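Local coordinates for SidF, inhibitor of growth family, member 3 (Legionella pneumophila subsp. pneumophila, PDB 4FYE), which probably removes the 3-phosphate from phosphoinositides such as phosphatidylinositol 3,4,5-trisphosphate, through the N-terminal phosphatase domain of this membrane-associated Legionella protein, at residues Y379-M384 with K541-I546; N441-N446 with E490-L495; A289-T294 with G534-I539. The protein carries 1 engineered substitution. All blocks are in the same frame, centred on the assembly; numbering follows the deposited sequence.

Contact 1: residues Y379-M384 with K541-I546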
ATOM      1  N   TYR A 379      -5.431  16.917   3.285  1.00 59.85           N
ATOM      2  CA  TYR A 379      -6.810  16.476   3.112  1.00 55.32           C
ATOM      3  C   TYR A 379      -7.068  15.092   3.676  1.00 55.96           C
ATOM      4  O   TYR A 379      -8.178  14.787   4.138  1.00 56.62           O
ATOM      5  CB  TYR A 379      -7.168  16.467   1.647  1.00 53.99           C
ATOM      6  CG  TYR A 379      -7.301  17.832   1.022  1.00 57.97           C
ATOM      7  CD1 TYR A 379      -6.784  18.966   1.650  1.00 60.95           C
ATOM      8  CD2 TYR A 379      -7.950  18.001  -0.191  1.00 57.34           C
ATOM      9  CE1 TYR A 379      -6.920  20.230   1.101  1.00 60.22           C
ATOM     10  CE2 TYR A 379      -8.019  19.251  -0.767  1.00 62.07           C
ATOM     11  CZ  TYR A 379      -7.515  20.339  -0.099  1.00 58.91           C
ATOM     12  OH  TYR A 379      -7.642  21.548  -0.614  1.00 70.39           O
ATOM     13  N   VAL A 380      -6.054  14.242   3.606  1.00 52.57           N
ATOM     14  CA  VAL A 380      -6.256  12.852   3.935  1.00 49.40           C
ATOM     15  C   VAL A 380      -6.211  12.801   5.439  1.00 51.23           C
ATOM     16  O   VAL A 380      -7.118  12.240   6.083  1.00 55.25           O
ATOM     17  CB  VAL A 380      -5.201  11.938   3.254  1.00 52.08           C
ATOM     18  CG1 VAL A 380      -5.144  10.589   3.939  1.00 55.28           C
ATOM     19  CG2 VAL A 380      -5.462  11.769   1.757  1.00 45.43           C
ATOM     20  N   ARG A 381      -5.206  13.452   6.018  1.00 51.35           N
ATOM     21  CA  ARG A 381      -5.103  13.532   7.475  1.00 54.20           C
ATOM     22  C   ARG A 381      -6.363  14.146   8.142  1.00 56.72           C
ATOM     23  O   ARG A 381      -6.799  13.698   9.179  1.00 57.80           O
ATOM     24  CB  ARG A 381      -3.779  14.207   7.862  1.00 54.64           C
ATOM     25  CG  ARG A 381      -3.851  15.281   8.915  1.00 65.75           C
ATOM     26  CD  ARG A 381      -3.846  14.715  10.306  1.00 65.65           C
ATOM     27  NE  ARG A 381      -4.871  15.349  11.129  1.00 74.86           N
ATOM     28  CZ  ARG A 381      -5.574  16.455  10.848  1.00 77.84           C
ATOM     29  NH1 ARG A 381      -5.391  17.141   9.728  1.00 85.72           N
ATOM     30  NH2 ARG A 381      -6.482  16.883  11.712  1.00 70.81           N
ATOM     31  N   GLN A 382      -6.998  15.102   7.497  1.00 58.15           N
ATOM     32  CA  GLN A 382      -8.204  15.715   8.045  1.00 63.61           C
ATOM     33  C   GLN A 382      -9.426  14.772   7.946  1.00 64.99           C
ATOM     34  O   GLN A 382     -10.214  14.628   8.916  1.00 64.04           O
ATOM     35  CB  GLN A 382      -8.417  17.043   7.319  1.00 70.34           C
ATOM     36  CG  GLN A 382      -9.791  17.665   7.401  1.00 81.14           C
ATOM     37  CD  GLN A 382      -9.840  19.087   6.843  1.00 90.73           C
ATOM     38  OE1 GLN A 382     -10.621  19.918   7.339  1.00 93.88           O
ATOM     39  NE2 GLN A 382      -8.991  19.390   5.834  1.00 84.48           N
ATOM     40  N   MET A 383      -9.577  14.110   6.794  1.00 62.29           N
ATOM     41  CA  MET A 383     -10.689  13.164   6.612  1.00 62.33           C
ATOM     42  C   MET A 383     -10.535  11.867   7.483  1.00 60.56           C
ATOM     43  O   MET A 383     -11.495  11.381   8.064  1.00 59.30           O
ATOM     44  CB  MET A 383     -10.969  12.894   5.118  1.00 58.94           C
ATOM     45  CG  MET A 383     -11.047  14.135   4.230  1.00 61.19           C
ATOM     46  SD  MET A 383     -12.269  15.443   4.635  1.00 75.13           S
ATOM     47  CE  MET A 383     -11.742  16.002   6.222  1.00 72.70           C
ATOM     48  N   MET A 384      -9.323  11.339   7.597  1.00 56.56           N
ATOM     49  CA  MET A 384      -9.070  10.268   8.549  1.00 55.67           C
ATOM     50  C   MET A 384      -9.498  10.665   9.950  1.00 57.53           C
ATOM     51  O   MET A 384     -10.164   9.873  10.646  1.00 56.87           O
ATOM     52  CB  MET A 384      -7.583   9.802   8.540  1.00 49.94           C
ATOM     53  CG  MET A 384      -7.164   9.013   7.293  1.00 47.01           C
ATOM     54  SD  MET A 384      -5.428   8.495   7.395  0.80 42.21           S
ATOM     55  CE  MET A 384      -5.643   7.491   8.843  1.00 49.52           C
ATOM     56  N   LYS A 541      -9.293  25.007  15.260  1.00 91.48           N
ATOM     57  CA  LYS A 541      -8.958  25.602  16.565  1.00 92.91           C
ATOM     58  C   LYS A 541      -8.724  24.545  17.666  1.00 89.27           C
ATOM     59  O   LYS A 541      -7.741  24.609  18.404  1.00 92.33           O
ATOM     60  CB  LYS A 541     -10.056  26.603  16.984  1.00 94.94           C
ATOM     61  CG  LYS A 541      -9.778  27.389  18.268  1.00 98.23           C
ATOM     62  CD  LYS A 541     -10.968  28.223  18.712  1.00 99.34           C
ATOM     63  CE  LYS A 541     -10.591  29.131  19.875  1.00101.20           C
ATOM     64  NZ  LYS A 541     -11.798  29.619  20.620  1.00105.25           N
ATOM     65  N   GLN A 542      -9.607  23.563  17.761  1.00 86.19           N
ATOM     66  CA  GLN A 542      -9.446  22.511  18.774  1.00 88.61           C
ATOM     67  C   GLN A 542      -8.311  21.583  18.393  1.00 83.15           C
ATOM     68  O   GLN A 542      -7.521  21.203  19.251  1.00 86.68           O
ATOM     69  CB  GLN A 542     -10.730  21.690  18.986  1.00 85.58           C
ATOM     70  CG  GLN A 542     -11.747  22.311  19.914  1.00 88.83           C
ATOM     71  CD  GLN A 542     -12.986  21.428  20.049  1.00 90.67           C
ATOM     72  OE1 GLN A 542     -14.054  21.807  19.570  1.00 91.56           O
ATOM     73  NE2 GLN A 542     -12.841  20.225  20.666  1.00 83.54           N
ATOM     74  N   GLU A 543      -8.235  21.208  17.115  1.00 79.15           N
ATOM     75  CA  GLU A 543      -7.065  20.472  16.595  1.00 74.39           C
ATOM     76  C   GLU A 543      -5.726  21.145  17.078  1.00 78.67           C
ATOM     77  O   GLU A 543      -4.865  20.499  17.714  1.00 76.41           O
ATOM     78  CB  GLU A 543      -7.169  20.324  15.067  1.00 75.80           C
ATOM     79  CG  GLU A 543      -8.197  19.262  14.615  1.00 79.79           C
ATOM     80  CD  GLU A 543      -8.284  18.981  13.085  1.00 77.36           C
ATOM     81  OE1 GLU A 543      -7.879  19.846  12.265  1.00 73.47           O
ATOM     82  OE2 GLU A 543      -8.821  17.894  12.698  1.00 76.94           O
ATOM     83  N   SER A 544      -5.595  22.456  16.866  1.00 78.43           N
ATOM     84  CA  SER A 544      -4.463  23.220  17.431  1.00 82.32           C
ATOM     85  C   SER A 544      -4.134  22.978  18.897  1.00 84.81           C
ATOM     86  O   SER A 544      -2.971  22.753  19.226  1.00 88.41           O
ATOM     87  CB  SER A 544      -4.657  24.716  17.244  1.00 81.18           C
ATOM     88  OG  SER A 544      -4.420  25.057  15.904  1.00 79.56           O
ATOM     89  N   ALA A 545      -5.129  23.039  19.778  1.00 80.15           N
ATOM     90  CA  ALA A 545      -4.824  22.972  21.202  1.00 84.52           C
ATOM     91  C   ALA A 545      -4.392  21.559  21.588  1.00 84.17           C
ATOM     92  O   ALA A 545      -3.506  21.368  22.434  1.00 86.34           O
ATOM     93  CB  ALA A 545      -6.001  23.456  22.051  1.00 82.71           C
ATOM     94  N   ILE A 546      -5.027  20.576  20.943  1.00 84.75           N
ATOM     95  CA  ILE A 546      -4.655  19.150  21.027  1.00 77.65           C
ATOM     96  C   ILE A 546      -3.203  18.912  20.599  1.00 75.38           C
ATOM     97  O   ILE A 546      -2.424  18.252  21.308  1.00 73.34           O
ATOM     98  CB  ILE A 546      -5.619  18.300  20.183  1.00 76.87           C
ATOM     99  CG1 ILE A 546      -6.993  18.306  20.847  1.00 78.28           C
ATOM    100  CG2 ILE A 546      -5.112  16.867  20.028  1.00 74.32           C
ATOM    101  CD1 ILE A 546      -8.112  17.692  20.042  1.00 71.15           C
TER

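Contact 2: residues N441-N446 with E490-L495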
ATOM      1  N   ASN A 441       3.180  14.238  13.229  1.00 54.61           N
ATOM      2  CA  ASN A 441       4.130  13.155  13.413  1.00 55.30           C
ATOM      3  C   ASN A 441       4.439  12.900  14.887  1.00 57.07           C
ATOM      4  O   ASN A 441       4.415  11.731  15.367  1.00 58.44           O
ATOM      5  CB  ASN A 441       5.387  13.391  12.558  1.00 56.43           C
ATOM      6  CG  ASN A 441       5.154  13.063  11.087  1.00 54.47           C
ATOM      7  OD1 ASN A 441       4.207  12.354  10.737  1.00 50.43           O
ATOM      8  ND2 ASN A 441       6.013  13.590  10.214  1.00 52.99           N
ATOM      9  N   ALA A 442       4.642  13.980  15.624  1.00 56.05           N
ATOM     10  CA  ALA A 442       4.645  13.878  17.091  1.00 61.72           C
ATOM     11  C   ALA A 442       3.299  13.335  17.730  1.00 63.82           C
ATOM     12  O   ALA A 442       3.315  12.424  18.575  1.00 70.51           O
ATOM     13  CB  ALA A 442       5.100  15.189  17.737  1.00 61.85           C
ATOM     14  N   ARG A 443       2.143  13.861  17.339  1.00 61.99           N
ATOM     15  CA  ARG A 443       0.888  13.220  17.714  1.00 58.57           C
ATOM     16  C   ARG A 443       0.931  11.692  17.456  1.00 59.97           C
ATOM     17  O   ARG A 443       0.742  10.879  18.394  1.00 58.29           O
ATOM     18  CB  ARG A 443      -0.227  13.851  16.906  1.00 59.74           C
ATOM     19  CG  ARG A 443      -1.628  13.263  17.129  1.00 61.78           C
ATOM     20  CD  ARG A 443      -2.651  14.352  16.841  1.00 61.89           C
ATOM     21  NE  ARG A 443      -3.999  13.852  16.950  1.00 65.28           N
ATOM     22  CZ  ARG A 443      -4.679  13.292  15.958  1.00 60.35           C
ATOM     23  NH1 ARG A 443      -4.140  13.202  14.754  1.00 53.54           N
ATOM     24  NH2 ARG A 443      -5.932  12.873  16.178  1.00 58.79           N
ATOM     25  N   PHE A 444       1.199  11.316  16.196  1.00 55.06           N
ATOM     26  CA  PHE A 444       1.288   9.901  15.783  1.00 51.94           C
ATOM     27  C   PHE A 444       2.254   9.127  16.683  1.00 51.51           C
ATOM     28  O   PHE A 444       1.931   8.057  17.192  1.00 54.68           O
ATOM     29  CB  PHE A 444       1.725   9.841  14.314  1.00 53.22           C
ATOM     30  CG  PHE A 444       1.963   8.445  13.791  1.00 52.59           C
ATOM     31  CD1 PHE A 444       0.923   7.694  13.278  1.00 49.44           C
ATOM     32  CD2 PHE A 444       3.248   7.900  13.804  1.00 48.47           C
ATOM     33  CE1 PHE A 444       1.150   6.416  12.782  1.00 51.68           C
ATOM     34  CE2 PHE A 444       3.486   6.649  13.303  1.00 50.32           C
ATOM     35  CZ  PHE A 444       2.431   5.894  12.792  1.00 52.79           C
ATOM     36  N   VAL A 445       3.424   9.680  16.948  1.00 52.71           N
ATOM     37  CA  VAL A 445       4.340   8.959  17.789  1.00 51.71           C
ATOM     38  C   VAL A 445       3.703   8.714  19.152  1.00 58.33           C
ATOM     39  O   VAL A 445       3.704   7.576  19.670  1.00 59.67           O
ATOM     40  CB  VAL A 445       5.732   9.631  17.843  1.00 51.86           C
ATOM     41  CG1 VAL A 445       6.565   9.077  18.993  1.00 50.87           C
ATOM     42  CG2 VAL A 445       6.478   9.406  16.523  1.00 47.85           C
ATOM     43  N   ASN A 446       3.106   9.749  19.739  1.00 60.34           N
ATOM     44  CA  ASN A 446       2.447   9.571  21.057  1.00 60.83           C
ATOM     45  C   ASN A 446       1.336   8.491  20.993  1.00 60.03           C
ATOM     46  O   ASN A 446       1.225   7.615  21.861  1.00 58.11           O
ATOM     47  CB  ASN A 446       1.830  10.874  21.521  1.00 59.07           C
ATOM     48  CG  ASN A 446       2.836  11.883  21.949  1.00 63.11           C
ATOM     49  OD1 ASN A 446       3.923  11.543  22.455  1.00 66.81           O
ATOM     50  ND2 ASN A 446       2.477  13.168  21.781  1.00 64.08           N
ATOM     51  N   GLU A 490     -10.196  14.024  26.726  1.00 85.94           N
ATOM     52  CA  GLU A 490     -11.301  14.974  26.962  1.00 92.60           C
ATOM     53  C   GLU A 490     -11.541  15.895  25.744  1.00 88.14           C
ATOM     54  O   GLU A 490     -12.667  15.933  25.205  1.00 81.87           O
ATOM     55  CB  GLU A 490     -11.136  15.796  28.262  1.00 95.12           C
ATOM     56  CG  GLU A 490     -11.313  15.011  29.547  1.00 96.89           C
ATOM     57  CD  GLU A 490     -10.881  15.803  30.790  1.00104.44           C
ATOM     58  OE1 GLU A 490      -9.750  16.350  30.814  1.00103.25           O
ATOM     59  OE2 GLU A 490     -11.682  15.882  31.756  1.00108.70           O
ATOM     60  N   LYS A 491     -10.517  16.609  25.267  1.00 84.42           N
ATOM     61  CA  LYS A 491     -10.812  17.464  24.106  1.00 88.89           C
ATOM     62  C   LYS A 491     -11.160  16.752  22.808  1.00 85.46           C
ATOM     63  O   LYS A 491     -11.947  17.271  22.013  1.00 89.81           O
ATOM     64  CB  LYS A 491      -9.808  18.581  23.860  1.00 91.70           C
ATOM     65  CG  LYS A 491     -10.476  19.708  23.072  1.00 93.99           C
ATOM     66  CD  LYS A 491      -9.485  20.594  22.306  1.00 97.66           C
ATOM     67  CE  LYS A 491      -8.538  21.384  23.214  1.00 96.34           C
ATOM     68  NZ  LYS A 491      -9.110  22.623  23.843  1.00101.82           N
ATOM     69  N   GLU A 492     -10.586  15.577  22.588  1.00 81.88           N
ATOM     70  CA  GLU A 492     -10.896  14.832  21.366  1.00 85.49           C
ATOM     71  C   GLU A 492     -12.345  14.362  21.402  1.00 82.39           C
ATOM     72  O   GLU A 492     -13.041  14.352  20.384  1.00 81.40           O
ATOM     73  CB  GLU A 492      -9.926  13.669  21.135  1.00 83.86           C
ATOM     74  CG  GLU A 492      -9.919  13.164  19.687  1.00 98.56           C
ATOM     75  CD  GLU A 492      -8.835  13.771  18.779  1.00102.69           C
ATOM     76  OE1 GLU A 492      -7.607  13.540  18.991  1.00106.92           O
ATOM     77  OE2 GLU A 492      -9.215  14.455  17.800  1.00107.65           O
ATOM     78  N   ASN A 493     -12.818  14.019  22.593  1.00 84.10           N
ATOM     79  CA  ASN A 493     -14.259  13.783  22.785  1.00 82.32           C
ATOM     80  C   ASN A 493     -15.223  14.977  22.501  1.00 82.50           C
ATOM     81  O   ASN A 493     -16.283  14.776  21.908  1.00 83.71           O
ATOM     82  CB  ASN A 493     -14.484  13.046  24.096  1.00 83.66           C
ATOM     83  CG  ASN A 493     -13.942  11.602  24.038  1.00 86.11           C
ATOM     84  OD1 ASN A 493     -13.910  10.971  22.974  1.00 84.26           O
ATOM     85  ND2 ASN A 493     -13.518  11.082  25.174  1.00 85.67           N
ATOM     86  N   ALA A 494     -14.810  16.206  22.810  1.00 82.03           N
ATOM     87  CA  ALA A 494     -15.552  17.435  22.419  1.00 86.57           C
ATOM     88  C   ALA A 494     -15.756  17.644  20.891  1.00 85.32           C
ATOM     89  O   ALA A 494     -16.774  18.225  20.432  1.00 82.63           O
ATOM     90  CB  ALA A 494     -14.876  18.658  23.028  1.00 85.26           C
ATOM     91  N   LEU A 495     -14.770  17.175  20.127  1.00 83.55           N
ATOM     92  CA  LEU A 495     -14.760  17.246  18.662  1.00 82.30           C
ATOM     93  C   LEU A 495     -15.750  16.365  17.946  1.00 79.45           C
ATOM     94  O   LEU A 495     -16.197  16.683  16.837  1.00 79.69           O
ATOM     95  CB  LEU A 495     -13.372  16.878  18.135  1.00 81.34           C
ATOM     96  CG  LEU A 495     -12.405  18.047  17.986  1.00 79.90           C
ATOM     97  CD1 LEU A 495     -11.061  17.508  17.544  1.00 82.63           C
ATOM     98  CD2 LEU A 495     -12.912  19.050  16.956  1.00 78.76           C
TER

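Contact 3: residues A289-T294 with G534-I539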
ATOM      1  N   ALA A 289     -14.846  20.787  -3.105  1.00 65.65           N
ATOM      2  CA  ALA A 289     -15.285  19.601  -3.806  1.00 65.53           C
ATOM      3  C   ALA A 289     -14.265  18.443  -3.646  1.00 66.77           C
ATOM      4  O   ALA A 289     -14.620  17.275  -3.324  1.00 64.34           O
ATOM      5  CB  ALA A 289     -15.508  19.947  -5.259  1.00 64.94           C
ATOM      6  N   ILE A 290     -12.996  18.806  -3.833  1.00 68.93           N
ATOM      7  CA  ILE A 290     -11.871  17.886  -3.748  1.00 66.42           C
ATOM      8  C   ILE A 290     -11.729  17.340  -2.335  1.00 66.83           C
ATOM      9  O   ILE A 290     -11.523  16.126  -2.161  1.00 65.73           O
ATOM     10  CB  ILE A 290     -10.558  18.531  -4.242  1.00 65.13           C
ATOM     11  CG1 ILE A 290     -10.635  18.711  -5.754  1.00 66.93           C
ATOM     12  CG2 ILE A 290      -9.370  17.631  -3.902  1.00 60.53           C
ATOM     13  CD1 ILE A 290      -9.689  19.760  -6.341  1.00 66.84           C
ATOM     14  N   LYS A 291     -11.843  18.221  -1.337  1.00 63.73           N
ATOM     15  CA  LYS A 291     -11.915  17.787   0.066  1.00 65.13           C
ATOM     16  C   LYS A 291     -13.030  16.772   0.321  1.00 65.82           C
ATOM     17  O   LYS A 291     -12.879  15.887   1.153  1.00 67.14           O
ATOM     18  CB  LYS A 291     -12.105  18.975   0.996  1.00 66.24           C
ATOM     19  CG  LYS A 291     -10.925  19.254   1.896  1.00 69.66           C
ATOM     20  CD  LYS A 291     -11.084  20.539   2.718  1.00 75.28           C
ATOM     21  CE  LYS A 291     -10.378  21.716   2.055  1.00 77.68           C
ATOM     22  NZ  LYS A 291     -10.181  22.852   2.992  1.00 82.12           N
ATOM     23  N   ALA A 292     -14.154  16.916  -0.383  1.00 68.05           N
ATOM     24  CA  ALA A 292     -15.311  16.053  -0.152  1.00 69.48           C
ATOM     25  C   ALA A 292     -15.088  14.663  -0.718  1.00 70.25           C
ATOM     26  O   ALA A 292     -15.509  13.660  -0.100  1.00 59.65           O
ATOM     27  CB  ALA A 292     -16.572  16.640  -0.752  1.00 67.21           C
ATOM     28  N   VAL A 293     -14.481  14.625  -1.912  1.00 66.28           N
ATOM     29  CA  VAL A 293     -14.220  13.360  -2.562  1.00 63.37           C
ATOM     30  C   VAL A 293     -13.257  12.579  -1.699  1.00 61.57           C
ATOM     31  O   VAL A 293     -13.346  11.368  -1.607  1.00 63.68           O
ATOM     32  CB  VAL A 293     -13.585  13.573  -3.919  1.00 62.06           C
ATOM     33  CG1 VAL A 293     -12.982  12.297  -4.440  1.00 54.09           C
ATOM     34  CG2 VAL A 293     -14.632  14.118  -4.866  1.00 65.15           C
ATOM     35  N   THR A 294     -12.352  13.271  -1.032  1.00 57.73           N
ATOM     36  CA  THR A 294     -11.410  12.514  -0.311  1.00 54.26           C
ATOM     37  C   THR A 294     -12.077  11.878   0.885  1.00 56.69           C
ATOM     38  O   THR A 294     -11.725  10.734   1.247  1.00 51.08           O
ATOM     39  CB  THR A 294     -10.002  13.183  -0.079  1.00 61.35           C
ATOM     40  OG1 THR A 294      -9.687  13.300   1.311  1.00 66.53           O
ATOM     41  CG2 THR A 294      -9.767  14.499  -0.843  1.00 52.82           C
ATOM     42  N   GLY A 534     -17.281  27.083   8.977  1.00 98.26           N
ATOM     43  CA  GLY A 534     -17.429  27.352  10.402  1.00103.81           C
ATOM     44  C   GLY A 534     -16.938  26.167  11.224  1.00106.00           C
ATOM     45  O   GLY A 534     -16.127  26.322  12.154  1.00107.08           O
ATOM     46  N   TYR A 535     -17.432  24.981  10.862  1.00101.05           N
ATOM     47  CA  TYR A 535     -17.076  23.741  11.547  1.00102.42           C
ATOM     48  C   TYR A 535     -15.592  23.502  11.367  1.00 96.81           C
ATOM     49  O   TYR A 535     -14.906  23.088  12.300  1.00 95.26           O
ATOM     50  CB  TYR A 535     -17.898  22.540  11.023  1.00 99.69           C
ATOM     51  CG  TYR A 535     -19.414  22.612  11.257  1.00 99.25           C
ATOM     52  CD1 TYR A 535     -19.941  23.030  12.487  1.00102.51           C
ATOM     53  CD2 TYR A 535     -20.316  22.237  10.248  1.00 98.84           C
ATOM     54  CE1 TYR A 535     -21.316  23.087  12.702  1.00104.85           C
ATOM     55  CE2 TYR A 535     -21.695  22.290  10.452  1.00104.75           C
ATOM     56  CZ  TYR A 535     -22.188  22.710  11.680  1.00105.91           C
ATOM     57  OH  TYR A 535     -23.547  22.752  11.899  1.00110.30           O
ATOM     58  N   GLU A 536     -15.103  23.802  10.169  1.00 96.73           N
ATOM     59  CA  GLU A 536     -13.676  23.722   9.879  1.00 95.60           C
ATOM     60  C   GLU A 536     -12.837  24.653  10.779  1.00 96.88           C
ATOM     61  O   GLU A 536     -11.950  24.150  11.479  1.00 92.10           O
ATOM     62  CB  GLU A 536     -13.422  23.997   8.412  1.00 95.67           C
ATOM     63  CG  GLU A 536     -12.252  23.218   7.856  1.00103.29           C
ATOM     64  CD  GLU A 536     -12.068  23.425   6.358  1.00111.34           C
ATOM     65  OE1 GLU A 536     -12.293  24.568   5.871  1.00106.10           O
ATOM     66  OE2 GLU A 536     -11.702  22.435   5.672  1.00111.57           O
ATOM     67  N   LYS A 537     -13.133  25.967  10.819  1.00 96.06           N
ATOM     68  CA  LYS A 537     -12.383  26.879  11.716  1.00 98.56           C
ATOM     69  C   LYS A 537     -12.413  26.299  13.112  1.00 94.48           C
ATOM     70  O   LYS A 537     -11.453  26.390  13.876  1.00 98.20           O
ATOM     71  CB  LYS A 537     -12.931  28.315  11.823  1.00104.23           C
ATOM     72  CG  LYS A 537     -13.917  28.813  10.777  1.00113.91           C
ATOM     73  CD  LYS A 537     -13.849  30.335  10.629  1.00116.85           C
ATOM     74  CE  LYS A 537     -12.704  30.702   9.686  1.00118.29           C
ATOM     75  NZ  LYS A 537     -12.421  32.157   9.715  1.00125.61           N
ATOM     76  N   SER A 538     -13.535  25.695  13.440  1.00 89.51           N
ATOM     77  CA  SER A 538     -13.737  25.246  14.786  1.00 93.14           C
ATOM     78  C   SER A 538     -12.962  23.973  15.141  1.00 87.46           C
ATOM     79  O   SER A 538     -12.321  23.887  16.191  1.00 84.85           O
ATOM     80  CB  SER A 538     -15.220  25.098  15.060  1.00 93.58           C
ATOM     81  OG  SER A 538     -15.372  24.754  16.405  1.00 95.59           O
ATOM     82  N   ILE A 539     -13.023  22.986  14.259  1.00 88.09           N
ATOM     83  CA  ILE A 539     -12.151  21.835  14.367  1.00 84.02           C
ATOM     84  C   ILE A 539     -10.693  22.295  14.318  1.00 85.77           C
ATOM     85  O   ILE A 539      -9.916  21.974  15.225  1.00 85.01           O
ATOM     86  CB  ILE A 539     -12.456  20.824  13.260  1.00 86.21           C
ATOM     87  CG1 ILE A 539     -13.921  20.394  13.369  1.00 82.55           C
ATOM     88  CG2 ILE A 539     -11.515  19.613  13.339  1.00 75.05           C
ATOM     89  CD1 ILE A 539     -14.561  20.146  12.019  1.00 83.99           C
TER

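Contact 1: residues Y379-M384 with K541-I546
Arg381 and Glu543 form a buried salt bridge between helix 373-387 and helix 522-583. The latter is the second arm of an antiparallel helical hairpin in a region predicted to form a coiled coil. Arg381 NH2 lies 2.7 Å from Glu543 OE2, and the carboxylate reaches the edge of the guanidinium near its plane. The approach is lopsided: Glu543 OE1 is 3.3 Å from the same Arg381 NH2, so both oxygens face a single nitrogen, one clearly nearer than the other. The two flat groups are turned 67° against each other, and this is not the coplanar, two-nitrogen pairing of a fully bidentate bridge.

The helices themselves stay well apart, and two long side chains coming from opposite directions span the gap. Glu543 starts with CG beside its backbone N and then runs straight out (chi2 -176°), whereas Arg381 leaves its helix roughly at right angles to the axis and bends at chi2 (83°) and again at chi3, which brings NH2 to Glu543.

The second shell fixes that turn. Asp385, one turn further along helix 373-387, forms a salt bridge through OD2 with Arg381 NE, and Met414 of strand 402-416 packs on the arginine side chain. With two carboxylates beside it, the buried guanidinium probably keeps its positive charge. Behind NH2, the central carbon Arg381 CZ stands 4.0 Å from Glu543 OE2.

Contact 2: residues N441-N446 with E490-L495
Arg443 and Glu492 are the closest backbone points of their two segments, yet their CA atoms are 12.4 Å apart, leaving helix 438-458 and helix 482-514 joined here by side chains alone. Helix 482-514 is the first arm of the antiparallel helical hairpin, in the predicted coiled coil; the second arm, helix 522-583, passes close by, with Tyr547 and His550 touching Arg443.

The bridge is a salt bridge with one weak hydrogen bond, from Arg443 NH2 to Glu492 OE1 at 3.3 Å. It is long but nearly straight, with 169° at the hydrogen. Arg443 gains its reach by standing extended from CG to NE, beginning with CG opposite the backbone N (chi1 178°). Glu492 folds at chi2 and presents its carboxylate with a plane 54° from that of the guanidinium.

The other terminal nitrogen, NH1, has stronger partners: Gln440 OE1, about one turn earlier on the same helix, and Asp385 OD2 of helix 373-387 hold it, which leaves the Glu492 bond as a weaker addition. Glu492 has another, weak and long, ion pair with Lys499. At the meeting point, OE1 lies in the guanidinium plane at its edge, while Glu492 OE2 stays 4.0 Å from Arg443 NH2.

Contact 3: residues A289-T294 with G534-I539
Lys291 and Glu536 meet through one carboxylate oxygen, and the closeness of this contact is confined to it. Lys291 NZ gives a hydrogen bond to Glu536 OE2 at 3.1 Å, as part of a salt bridge. The nitrogen comes from the syn side, tilted 22° out of the carboxylate plane. The same oxygen also rests against the aliphatic part of the lysine, with Lys291 CD 3.6 Å from Glu536 OE2, because the chain bends at chi3 (-97°) and curls its tail round the acceptor. Glu536, by contrast, reaches across with its chain extended beyond CG.

Beyond that point the two segments do not touch. The CA atoms of Lys291 and Glu536 are 11.6 Å apart, and both residues are partly exposed at the surface. The salt bridge ties helix 284-311 to the second arm of the antiparallel helical hairpin, in the predicted coiled coil. Segment 289-294 packs instead on the first arm, helix 482-514, where Leu506 and Phe510 touch Ala292 and Tyr513 touches Ala289, and on helix 373-387, whose Tyr379 lies against Lys291. Tyr502 of the first arm touches Glu536. On the carboxylate, Glu536 OE1 sits 4.0 Å from Lys291 NZ.

The three salt bridges lie on the same side of the chain's centre and fasten three different helices to the hairpin of helices 482-514 and 522-583. Contacts 1 and 3 use its second arm and contact 2 its first. The centre of contact 1 is about 9 Å from that of contact 2 and about 10 Å from that of contact 3, whereas contacts 2 and 3 are about 19 Å apart. Asp385 couples contacts 1 and 2: it pairs with both arginines, whose Arg381 NE and Arg443 NH1 come within 4.3 Å. Contacts 1 and 3 join through packing, Met383 SD lying 3.6 Å from Lys291 O. Between the hairpin arms, Leu495 CD2 lies 3.9 Å from Ile539 CA.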